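Non-heme chloroperoxidase CPO-A1 (Streptomyces aureofaciens, PDB 1A8Q) is a cofactor-free haloperoxidase of the alpha/beta hydrolase superfamily that can brominate and may act as a chlorinating enzyme in 7-chlorotetracycline biosynthesis. Local coordinates at residues T188-G191 against G192-C195; D65-F69 against D70-D74; K177-F180 against W181-M185; D33-Q36 against D37-K40. All coordinates share one frame; numbering follows the deposited sequence.

Contact 1. Residues T188-G191 against G192-C195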
loop_
_atom_site.group_PDB
_atom_site.type_symbol
_atom_site.label_atom_id
_atom_site.label_comp_id
_atom_site.label_asym_id
_atom_site.label_seq_id
_atom_site.Cartn_x
_atom_site.Cartn_y
_atom_site.Cartn_z
ATOM N N THR A 188 -14.251 -7.710 1.517
ATOM C CA THR A 188 -15.686 -7.641 1.151
ATOM C C THR A 188 -15.805 -7.314 -0.316
ATOM O O THR A 188 -14.982 -6.628 -0.954
ATOM C CB THR A 188 -16.437 -6.568 1.942
ATOM O OG1 THR A 188 -15.828 -5.303 1.611
ATOM C CG2 THR A 188 -16.335 -6.820 3.435
ATOM N N ILE A 189 -16.958 -7.679 -0.936
ATOM C CA ILE A 189 -17.116 -7.345 -2.361
ATOM C C ILE A 189 -17.282 -5.835 -2.543
ATOM O O ILE A 189 -16.722 -5.314 -3.510
ATOM C CB ILE A 189 -18.338 -8.090 -2.974
ATOM C CG1 ILE A 189 -18.274 -7.969 -4.502
ATOM C CG2 ILE A 189 -19.613 -7.574 -2.313
ATOM C CD1 ILE A 189 -19.297 -8.875 -5.220
ATOM N N GLU A 190 -17.837 -5.138 -1.559
ATOM C CA GLU A 190 -18.046 -3.687 -1.665
ATOM C C GLU A 190 -16.691 -2.999 -1.515
ATOM O O GLU A 190 -16.439 -2.026 -2.228
ATOM C CB GLU A 190 -19.014 -3.238 -0.581
ATOM C CG GLU A 190 -19.366 -1.740 -0.626
ATOM C CD GLU A 190 -20.046 -1.266 -1.870
ATOM O OE1 GLU A 190 -20.292 -2.016 -2.846
ATOM O OE2 GLU A 190 -20.273 -0.021 -1.938
ATOM N N GLY A 191 -15.837 -3.528 -0.647
ATOM C CA GLY A 191 -14.485 -2.908 -0.550
ATOM C C GLY A 191 -13.718 -3.152 -1.844
ATOM O O GLY A 191 -12.924 -2.292 -2.305
ATOM N N GLY A 192 -13.915 -4.304 -2.469
ATOM C CA GLY A 192 -13.310 -4.645 -3.745
ATOM C C GLY A 192 -13.593 -3.561 -4.789
ATOM O O GLY A 192 -12.680 -2.957 -5.377
ATOM N N VAL A 193 -14.873 -3.252 -4.971
ATOM C CA VAL A 193 -15.231 -2.226 -5.977
ATOM C C VAL A 193 -15.065 -0.798 -5.523
ATOM O O VAL A 193 -14.508 0.024 -6.286
ATOM C CB VAL A 193 -16.720 -2.429 -6.404
ATOM C CG1 VAL A 193 -16.908 -3.834 -6.978
ATOM C CG2 VAL A 193 -17.681 -2.174 -5.280
ATOM N N ARG A 194 -15.370 -0.392 -4.292
ATOM C CA ARG A 194 -15.291 0.998 -3.890
ATOM C C ARG A 194 -13.830 1.454 -3.788
ATOM O O ARG A 194 -13.560 2.648 -4.011
ATOM C CB ARG A 194 -15.901 1.256 -2.507
ATOM C CG ARG A 194 -17.417 1.115 -2.450
ATOM C CD ARG A 194 -18.057 2.465 -2.854
ATOM N NE ARG A 194 -17.916 2.623 -4.299
ATOM C CZ ARG A 194 -18.715 2.020 -5.177
ATOM N NH1 ARG A 194 -19.685 1.239 -4.707
ATOM N NH2 ARG A 194 -18.577 2.181 -6.498
ATOM N N CYS A 195 -12.943 0.502 -3.427
ATOM C CA CYS A 195 -11.531 0.952 -3.392
ATOM C C CYS A 195 -11.056 1.326 -4.786
ATOM O O CYS A 195 -10.167 2.221 -4.866
ATOM C CB CYS A 195 -10.639 -0.203 -2.891
ATOM S SG CYS A 195 -10.734 -0.315 -1.072
#

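Contact 2. Residues D65-F69 against D70-D74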
loop_
_atom_site.group_PDB
_atom_site.type_symbol
_atom_site.label_atom_id
_atom_site.label_comp_id
_atom_site.label_asym_id
_atom_site.label_seq_id
_atom_site.Cartn_x
_atom_site.Cartn_y
_atom_site.Cartn_z
ATOM N N ASP A 65 -19.491 0.478 4.766
ATOM C CA ASP A 65 -19.226 1.870 4.367
ATOM C C ASP A 65 -17.819 2.313 4.740
ATOM O O ASP A 65 -17.088 1.588 5.401
ATOM C CB ASP A 65 -20.194 2.794 5.152
ATOM C CG ASP A 65 -20.484 2.264 6.521
ATOM O OD1 ASP A 65 -19.616 2.022 7.388
ATOM O OD2 ASP A 65 -21.711 2.005 6.752
ATOM N N GLY A 66 -17.545 3.556 4.312
ATOM C CA GLY A 66 -16.244 4.112 4.698
ATOM C C GLY A 66 -15.092 3.679 3.836
ATOM O O GLY A 66 -13.931 3.800 4.310
ATOM N N TYR A 67 -15.297 3.259 2.598
ATOM C CA TYR A 67 -14.184 2.892 1.713
ATOM C C TYR A 67 -13.707 4.154 0.964
ATOM O O TYR A 67 -13.901 4.288 -0.247
ATOM C CB TYR A 67 -14.642 1.808 0.740
ATOM C CG TYR A 67 -14.903 0.483 1.457
ATOM C CD1 TYR A 67 -13.848 -0.257 1.996
ATOM C CD2 TYR A 67 -16.190 -0.022 1.552
ATOM C CE1 TYR A 67 -14.079 -1.440 2.677
ATOM C CE2 TYR A 67 -16.439 -1.236 2.191
ATOM C CZ TYR A 67 -15.394 -1.927 2.753
ATOM O OH TYR A 67 -15.620 -3.140 3.378
ATOM N N ASP A 68 -13.096 5.062 1.740
ATOM C CA ASP A 68 -12.590 6.323 1.179
ATOM C C ASP A 68 -11.325 6.677 1.968
ATOM O O ASP A 68 -11.184 6.274 3.129
ATOM C CB ASP A 68 -13.624 7.436 1.321
ATOM C CG ASP A 68 -13.985 7.744 2.748
ATOM O OD1 ASP A 68 -13.314 8.582 3.364
ATOM O OD2 ASP A 68 -14.925 7.159 3.320
ATOM N N PHE A 69 -10.465 7.497 1.367
ATOM C CA PHE A 69 -9.183 7.757 2.051
ATOM C C PHE A 69 -9.275 8.506 3.345
ATOM O O PHE A 69 -8.372 8.376 4.184
ATOM C CB PHE A 69 -8.193 8.421 1.060
ATOM C CG PHE A 69 -7.719 7.395 0.055
ATOM C CD1 PHE A 69 -6.808 6.456 0.463
ATOM C CD2 PHE A 69 -8.191 7.384 -1.245
ATOM C CE1 PHE A 69 -6.346 5.510 -0.448
ATOM C CE2 PHE A 69 -7.706 6.446 -2.149
ATOM C CZ PHE A 69 -6.804 5.476 -1.748
ATOM N N ASP A 70 -10.237 9.441 3.523
ATOM C CA ASP A 70 -10.357 10.119 4.808
ATOM C C ASP A 70 -10.666 9.112 5.931
ATOM O O ASP A 70 -10.085 9.158 7.002
ATOM C CB ASP A 70 -11.523 11.118 4.717
ATOM C CG ASP A 70 -11.147 12.359 3.926
ATOM O OD1 ASP A 70 -9.973 12.676 3.688
ATOM O OD2 ASP A 70 -12.117 13.075 3.551
ATOM N N THR A 71 -11.571 8.155 5.656
ATOM C CA THR A 71 -11.868 7.151 6.689
ATOM C C THR A 71 -10.655 6.249 6.916
ATOM O O THR A 71 -10.370 5.968 8.081
ATOM C CB THR A 71 -13.046 6.270 6.223
ATOM O OG1 THR A 71 -14.204 7.145 6.089
ATOM C CG2 THR A 71 -13.388 5.219 7.257
ATOM N N PHE A 72 -10.011 5.792 5.849
ATOM C CA PHE A 72 -8.803 4.944 6.060
ATOM C C PHE A 72 -7.748 5.672 6.893
ATOM O O PHE A 72 -7.145 5.079 7.787
ATOM C CB PHE A 72 -8.152 4.571 4.724
ATOM C CG PHE A 72 -9.060 3.787 3.793
ATOM C CD1 PHE A 72 -10.041 2.947 4.292
ATOM C CD2 PHE A 72 -8.897 3.929 2.417
ATOM C CE1 PHE A 72 -10.863 2.259 3.388
ATOM C CE2 PHE A 72 -9.696 3.227 1.531
ATOM C CZ PHE A 72 -10.673 2.375 2.044
ATOM N N ALA A 73 -7.537 6.967 6.581
ATOM C CA ALA A 73 -6.539 7.721 7.368
ATOM C C ALA A 73 -6.940 7.896 8.807
ATOM O O ALA A 73 -6.119 7.900 9.730
ATOM C CB ALA A 73 -6.377 9.109 6.699
ATOM N N ASP A 74 -8.226 8.078 9.138
ATOM C CA ASP A 74 -8.682 8.268 10.488
ATOM C C ASP A 74 -8.592 6.934 11.247
ATOM O O ASP A 74 -8.380 6.921 12.453
ATOM C CB ASP A 74 -10.089 8.856 10.617
ATOM C CG ASP A 74 -10.174 10.289 10.107
ATOM O OD1 ASP A 74 -9.163 10.924 9.833
ATOM O OD2 ASP A 74 -11.335 10.781 9.942
#

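Contact 3. Residues K177-F180 against W181-M185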
loop_
_atom_site.group_PDB
_atom_site.type_symbol
_atom_site.label_atom_id
_atom_site.label_comp_id
_atom_site.label_asym_id
_atom_site.label_seq_id
_atom_site.Cartn_x
_atom_site.Cartn_y
_atom_site.Cartn_z
ATOM N N LYS A 177 0.808 -16.579 -6.506
ATOM C CA LYS A 177 -0.524 -16.334 -7.104
ATOM C C LYS A 177 -1.624 -16.902 -6.214
ATOM O O LYS A 177 -2.686 -16.277 -6.034
ATOM C CB LYS A 177 -0.607 -16.922 -8.502
ATOM C CG LYS A 177 0.427 -16.446 -9.510
ATOM C CD LYS A 177 0.376 -17.288 -10.806
ATOM C CE LYS A 177 1.590 -16.897 -11.661
ATOM N NZ LYS A 177 1.489 -17.480 -13.042
ATOM N N ASP A 178 -1.371 -18.102 -5.667
ATOM C CA ASP A 178 -2.358 -18.692 -4.779
ATOM C C ASP A 178 -2.520 -17.885 -3.505
ATOM O O ASP A 178 -3.610 -17.733 -2.963
ATOM C CB ASP A 178 -1.996 -20.147 -4.421
ATOM C CG ASP A 178 -2.119 -21.083 -5.612
ATOM O OD1 ASP A 178 -2.729 -20.809 -6.651
ATOM O OD2 ASP A 178 -1.452 -22.139 -5.565
ATOM N N ALA A 179 -1.412 -17.329 -2.980
ATOM C CA ALA A 179 -1.527 -16.508 -1.767
ATOM C C ALA A 179 -2.267 -15.178 -2.002
ATOM O O ALA A 179 -2.961 -14.674 -1.107
ATOM C CB ALA A 179 -0.137 -16.239 -1.208
ATOM N N PHE A 180 -2.061 -14.613 -3.197
ATOM C CA PHE A 180 -2.788 -13.410 -3.615
ATOM C C PHE A 180 -4.300 -13.696 -3.537
ATOM O O PHE A 180 -5.035 -12.913 -2.922
ATOM C CB PHE A 180 -2.353 -13.052 -5.052
ATOM C CG PHE A 180 -3.046 -11.814 -5.597
ATOM C CD1 PHE A 180 -2.482 -10.564 -5.409
ATOM C CD2 PHE A 180 -4.203 -11.950 -6.343
ATOM C CE1 PHE A 180 -3.128 -9.450 -5.944
ATOM C CE2 PHE A 180 -4.836 -10.827 -6.879
ATOM C CZ PHE A 180 -4.280 -9.579 -6.672
ATOM N N TRP A 181 -4.668 -14.788 -4.196
ATOM C CA TRP A 181 -6.104 -15.177 -4.164
ATOM C C TRP A 181 -6.585 -15.387 -2.747
ATOM O O TRP A 181 -7.664 -14.917 -2.372
ATOM C CB TRP A 181 -6.276 -16.434 -5.010
ATOM C CG TRP A 181 -7.651 -17.050 -4.951
ATOM C CD1 TRP A 181 -8.750 -16.699 -5.652
ATOM C CD2 TRP A 181 -8.003 -18.136 -4.091
ATOM N NE1 TRP A 181 -9.810 -17.550 -5.280
ATOM C CE2 TRP A 181 -9.355 -18.431 -4.345
ATOM C CE3 TRP A 181 -7.315 -18.917 -3.166
ATOM C CZ2 TRP A 181 -10.033 -19.450 -3.681
ATOM C CZ3 TRP A 181 -7.984 -19.947 -2.523
ATOM C CH2 TRP A 181 -9.360 -20.194 -2.760
ATOM N N TYR A 182 -5.836 -16.101 -1.909
ATOM C CA TYR A 182 -6.228 -16.388 -0.523
ATOM C C TYR A 182 -6.457 -15.121 0.279
ATOM O O TYR A 182 -7.432 -15.015 1.042
ATOM C CB TYR A 182 -5.070 -17.209 0.106
ATOM C CG TYR A 182 -5.207 -17.516 1.573
ATOM C CD1 TYR A 182 -4.659 -16.687 2.540
ATOM C CD2 TYR A 182 -5.805 -18.719 1.975
ATOM C CE1 TYR A 182 -4.761 -16.968 3.886
ATOM C CE2 TYR A 182 -5.874 -19.023 3.324
ATOM C CZ TYR A 182 -5.328 -18.176 4.257
ATOM O OH TYR A 182 -5.414 -18.432 5.605
ATOM N N MET A 183 -5.559 -14.118 0.171
ATOM C CA MET A 183 -5.753 -12.867 0.856
ATOM C C MET A 183 -6.990 -12.115 0.286
ATOM O O MET A 183 -7.709 -11.528 1.102
ATOM C CB MET A 183 -4.483 -11.960 0.712
ATOM C CG MET A 183 -3.374 -12.649 1.555
ATOM S SD MET A 183 -1.926 -11.507 1.518
ATOM C CE MET A 183 -1.207 -12.065 -0.004
ATOM N N ALA A 184 -7.131 -12.135 -1.012
ATOM C CA ALA A 184 -8.248 -11.367 -1.637
ATOM C C ALA A 184 -9.601 -11.942 -1.292
ATOM O O ALA A 184 -10.577 -11.176 -1.177
ATOM C CB ALA A 184 -8.006 -11.381 -3.136
ATOM N N MET A 185 -9.689 -13.245 -0.951
ATOM C CA MET A 185 -11.009 -13.833 -0.648
ATOM C C MET A 185 -11.503 -13.308 0.665
ATOM O O MET A 185 -12.703 -13.437 0.989
ATOM C CB MET A 185 -10.897 -15.372 -0.643
ATOM C CG MET A 185 -10.700 -15.904 -2.071
ATOM S SD MET A 185 -12.121 -15.536 -3.153
ATOM C CE MET A 185 -13.298 -16.633 -2.342
#

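Contact 4. Residues D33-Q36 against D37-K40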
loop_
_atom_site.group_PDB
_atom_site.type_symbol
_atom_site.label_atom_id
_atom_site.label_comp_id
_atom_site.label_asym_id
_atom_site.label_seq_id
_atom_site.Cartn_x
_atom_site.Cartn_y
_atom_site.Cartn_z
ATOM N N ASP A 33 -1.148 -9.614 5.963
ATOM C CA ASP A 33 -0.284 -10.753 5.634
ATOM C C ASP A 33 0.607 -10.507 4.440
ATOM O O ASP A 33 1.589 -11.235 4.220
ATOM C CB ASP A 33 -1.127 -11.998 5.276
ATOM C CG ASP A 33 -1.677 -12.688 6.510
ATOM O OD1 ASP A 33 -1.211 -12.352 7.600
ATOM O OD2 ASP A 33 -2.616 -13.531 6.378
ATOM N N ALA A 34 0.371 -9.498 3.587
ATOM C CA ALA A 34 1.195 -9.109 2.474
ATOM C C ALA A 34 2.530 -8.519 2.955
ATOM O O ALA A 34 3.331 -8.262 2.055
ATOM C CB ALA A 34 0.536 -8.049 1.585
ATOM N N TRP A 35 2.716 -8.373 4.241
ATOM C CA TRP A 35 3.951 -7.773 4.728
ATOM C C TRP A 35 4.714 -8.731 5.636
ATOM O O TRP A 35 5.670 -8.284 6.289
ATOM C CB TRP A 35 3.581 -6.572 5.606
ATOM C CG TRP A 35 3.026 -5.392 4.829
ATOM C CD1 TRP A 35 1.816 -4.814 5.017
ATOM C CD2 TRP A 35 3.770 -4.558 3.929
ATOM N NE1 TRP A 35 1.716 -3.679 4.210
ATOM C CE2 TRP A 35 2.894 -3.505 3.544
ATOM C CE3 TRP A 35 5.008 -4.646 3.317
ATOM C CZ2 TRP A 35 3.300 -2.529 2.618
ATOM C CZ3 TRP A 35 5.439 -3.656 2.429
ATOM C CH2 TRP A 35 4.542 -2.622 2.054
ATOM N N GLN A 36 4.333 -10.004 5.753
ATOM C CA GLN A 36 5.048 -10.806 6.766
ATOM C C GLN A 36 6.546 -10.844 6.526
ATOM O O GLN A 36 7.266 -10.885 7.527
ATOM C CB GLN A 36 4.471 -12.232 6.771
ATOM C CG GLN A 36 3.072 -12.126 7.425
ATOM C CD GLN A 36 2.728 -13.367 8.234
ATOM O OE1 GLN A 36 3.628 -14.038 8.745
ATOM N NE2 GLN A 36 1.433 -13.646 8.352
ATOM N N ASP A 37 7.013 -10.901 5.283
ATOM C CA ASP A 37 8.466 -10.935 5.060
ATOM C C ASP A 37 9.132 -9.682 5.646
ATOM O O ASP A 37 10.207 -9.794 6.253
ATOM C CB ASP A 37 8.737 -11.052 3.586
ATOM C CG ASP A 37 8.317 -12.375 2.953
ATOM O OD1 ASP A 37 8.957 -13.420 3.136
ATOM O OD2 ASP A 37 7.384 -12.324 2.139
ATOM N N GLN A 38 8.545 -8.526 5.394
ATOM C CA GLN A 38 9.118 -7.271 5.879
ATOM C C GLN A 38 8.976 -7.094 7.356
ATOM O O GLN A 38 9.849 -6.530 8.039
ATOM C CB GLN A 38 8.437 -6.047 5.163
ATOM C CG GLN A 38 8.844 -6.019 3.708
ATOM C CD GLN A 38 8.261 -7.095 2.832
ATOM O OE1 GLN A 38 7.080 -7.425 2.950
ATOM N NE2 GLN A 38 9.083 -7.635 1.942
ATOM N N LEU A 39 7.870 -7.589 7.960
ATOM C CA LEU A 39 7.695 -7.527 9.397
ATOM C C LEU A 39 8.824 -8.316 10.106
ATOM O O LEU A 39 9.416 -7.757 11.037
ATOM C CB LEU A 39 6.374 -8.225 9.804
ATOM C CG LEU A 39 5.170 -7.277 9.554
ATOM C CD1 LEU A 39 3.919 -8.168 9.661
ATOM C CD2 LEU A 39 5.099 -6.141 10.542
ATOM N N LYS A 40 9.140 -9.492 9.612
ATOM C CA LYS A 40 10.235 -10.269 10.229
ATOM C C LYS A 40 11.553 -9.506 10.032
ATOM O O LYS A 40 12.346 -9.401 10.977
ATOM C CB LYS A 40 10.313 -11.696 9.677
ATOM C CG LYS A 40 11.604 -12.421 10.160
ATOM C CD LYS A 40 11.555 -13.899 9.814
ATOM C CE LYS A 40 12.947 -14.539 10.040
ATOM N NZ LYS A 40 13.246 -14.435 11.492
HETATM O O HOH W 1 5.662 -10.074 2.579
#

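Contact 1. Residues T188-G191 against G192-C195
Arg194 N gives its hydrogen to Glu190 O at 2.8 Å in the first turns of helix 189-201, one of the cap helices of this alpha/beta hydrolase. The same two residues meet again through their side chains. Glu190 starts with CG anti to its own N (chi1 -177°) and then bends at chi2, which swings the carboxylate toward the following turn; there OE2 makes a salt bridge with Arg194 NH1 at 3.1 Å. OE2 is approached on its syn side but well out of the carboxylate plane, whereas it lies at the edge of the guanidinium and close to that group's plane. The two planes are 64° apart, so a single oxygen meets a single NH1 rather than both pairs lining up. Arg194 NH2 has its own salt bridge to Asp197, and a methyl of Val193, CG2, lies above one guanidinium face, off toward its rim, while also meeting Glu190 O at 3.3 Å. At the helix start Thr188 is the N-cap: its OG1 accepts from Gly191 N at 2.9 Å and also hydrogen-bonds Tyr67 OH, so one hydroxyl serves both the helix end and the loop beside it. The backbone bond from Gly192 N to Thr188 O (3.0 Å) closes the first turn. Ile189 and Val193 lean on Val147 of helix 137-162. On the flank near Trp28, whose NE1 bonds Gly192 O, the sulfur of Cys195 comes to 3.2 Å from Gly191 O.

Contact 2. Residues D65-F69 against D70-D74
Phe72 N and Ala73 N donate to Asp68 O and Phe69 O as the chain leaves an inverse gamma turn centred on Tyr67 and enters helix 69-82, just after Gly66 has passed through positive phi (82°). Asp68 is the N-cap residue, and its carboxylate grips Thr71 twice. OD1 accepts from Thr71 N at 2.9 Å, met from above the carboxylate plane, while OD2 takes the hydroxyl hydrogen of Thr71 OG1, also at 2.9 Å, on its syn side. With chi1 near 61°, Asp68 holds CG between its backbone N and carbonyl carbon, which folds the carboxylate forward over the opening turn. The two bonds, one to each oxygen, should fix the rotation of the group. Thr71 CB and CG2 lie close against Gly66 O, with CB at 3.2 Å. The Phe72 ring folds back on the N-cap turn: Asp68 O stands 3.3 Å above one face of its ring, off toward the rim, and CZ reaches Tyr67 CA at 3.6 Å. Phe69 and Phe72 form a T-shaped pair in which the edge of Phe72 points at the face of Phe69, centroids 5.7 Å apart and planes at 89°. Asp70 and Asp74, one turn apart, form salt bridges with Arg102 and Arg106 of helix 96-107. The aromatic side of the turn is packed against helix 189-201, where Phe69 touches Ala198 and Phe72 touches Cys195, and Arg54, in the loop that follows strand 48-52, makes a cation-pi contact with Phe72.

Contact 3. Residues K177-F180 against W181-M185
Trp181 N, Tyr182 N, Met183 N and Ala184 N donate in turn to Lys177 O, Asp178 O, Ala179 O and Phe180 O, the regular i to i+4 bonding of helix 174-184 in the cap of this alpha/beta hydrolase. The apolar pair is Ala179 CB with Met183 CE, 4.5 Å apart. Two methyl groups lie against backbone carbonyl oxygens: Met183 bends at its thioether (chi3 -85°), which brings CE back alongside the preceding turn, 3.3 Å from Ala179 O, and Ala184 CB rests 3.3 Å from Phe180 O. Among the aromatic groups, the indole of Trp181 presents its edge to Asp178 O, with CE3 at 3.9 Å, while Met185 CG lies 3.6 Å above one face of it, toward the rim. Phe180 is buried and touches Pro29, Leu30 and Ala159, its side chain about 7 Å from that of the triad residue His252. Of the polar side-chain ends, Lys177 and Trp181 tie the helix to Glu160 and Ser152 of helix 137-162, while Asp178 bonds Gln174 one turn back in its own helix. The turn is thus held mainly by backbone hydrogen bonds, with one loose methyl contact between Ala179 and Met183, and the polar groups of Lys177 and Trp181 serve to join two cap helices rather than the turn itself.

Contact 4. Residues D33-Q36 against D37-K40
Gln38 holds CG anti to its carbonyl carbon (chi1 -69°) and then folds at chi2 (71°), a bend that returns its amide toward Trp35, whose own CG is likewise anti to the carbonyl carbon. The result is Gln38 OE1 at 3.5 Å from Trp35 CE3, at the edge of the indole and near its plane, with amide and ring planes 78° apart. This is the turn where a short 3-10 segment runs into helix 36-44, beyond strand 21-25 of the hydrolase sheet. Trp35 occupies the N-cap position, and its carbonyl oxygen accepts from Leu39 N at 2.8 Å; Lys40 N follows to Gln36 O. Leu39 CG sits 3.5 Å from Trp35 O and 4.3 Å from Trp35 CB. Within the segment 33-36, Gln36 NE2 bonds Asp33 OD1 at 3.0 Å, from above the carboxylate plane yet within the plane of its own amide; OD1 also has a salt bridge to Lys14. A water bridges the helix start: it accepts from Asp37 N at 3.1 Å, while Asp37 OD2, 2.9 Å from the water, and Ala34 O are among more acceptors than its protons can serve. Gln38 NE2 donates to Ala255 O. Trp35 is buried against Phe24, Val91 and His93, its side chain about 8 Å from that of Ser94. The electron-rich OE1 facing a ring C-H edge is probably a mild attraction, and the carboxylate of Asp37, near the helix N terminus, is probably also favoured by the helix dipole, besides its salt bridge to Lys261.

Overall arrangement
From the N terminus, contact 4 comes first, at the loop between strand 21-25 and helix 36-44; contact 2 follows, where the loop after strand 48-52 enters helix 69-82. Contacts 3 and 1 come later, on consecutive helices 174-184 and 189-201, inserted between strands 112-118 and 215-220. All four are local and in series: contacts 4 and 2 close the entry from a loop into a helix, contacts 3 and 1 lie along helices, and none nests within or crosses another. Two touches tie the cap helices to the loops that follow strands 48-52 and 21-25: Tyr67 of contact 2 lies against contact 1, and the sulfur of Met183 in contact 3 packs on Asp33 and Ala34 of contact 4.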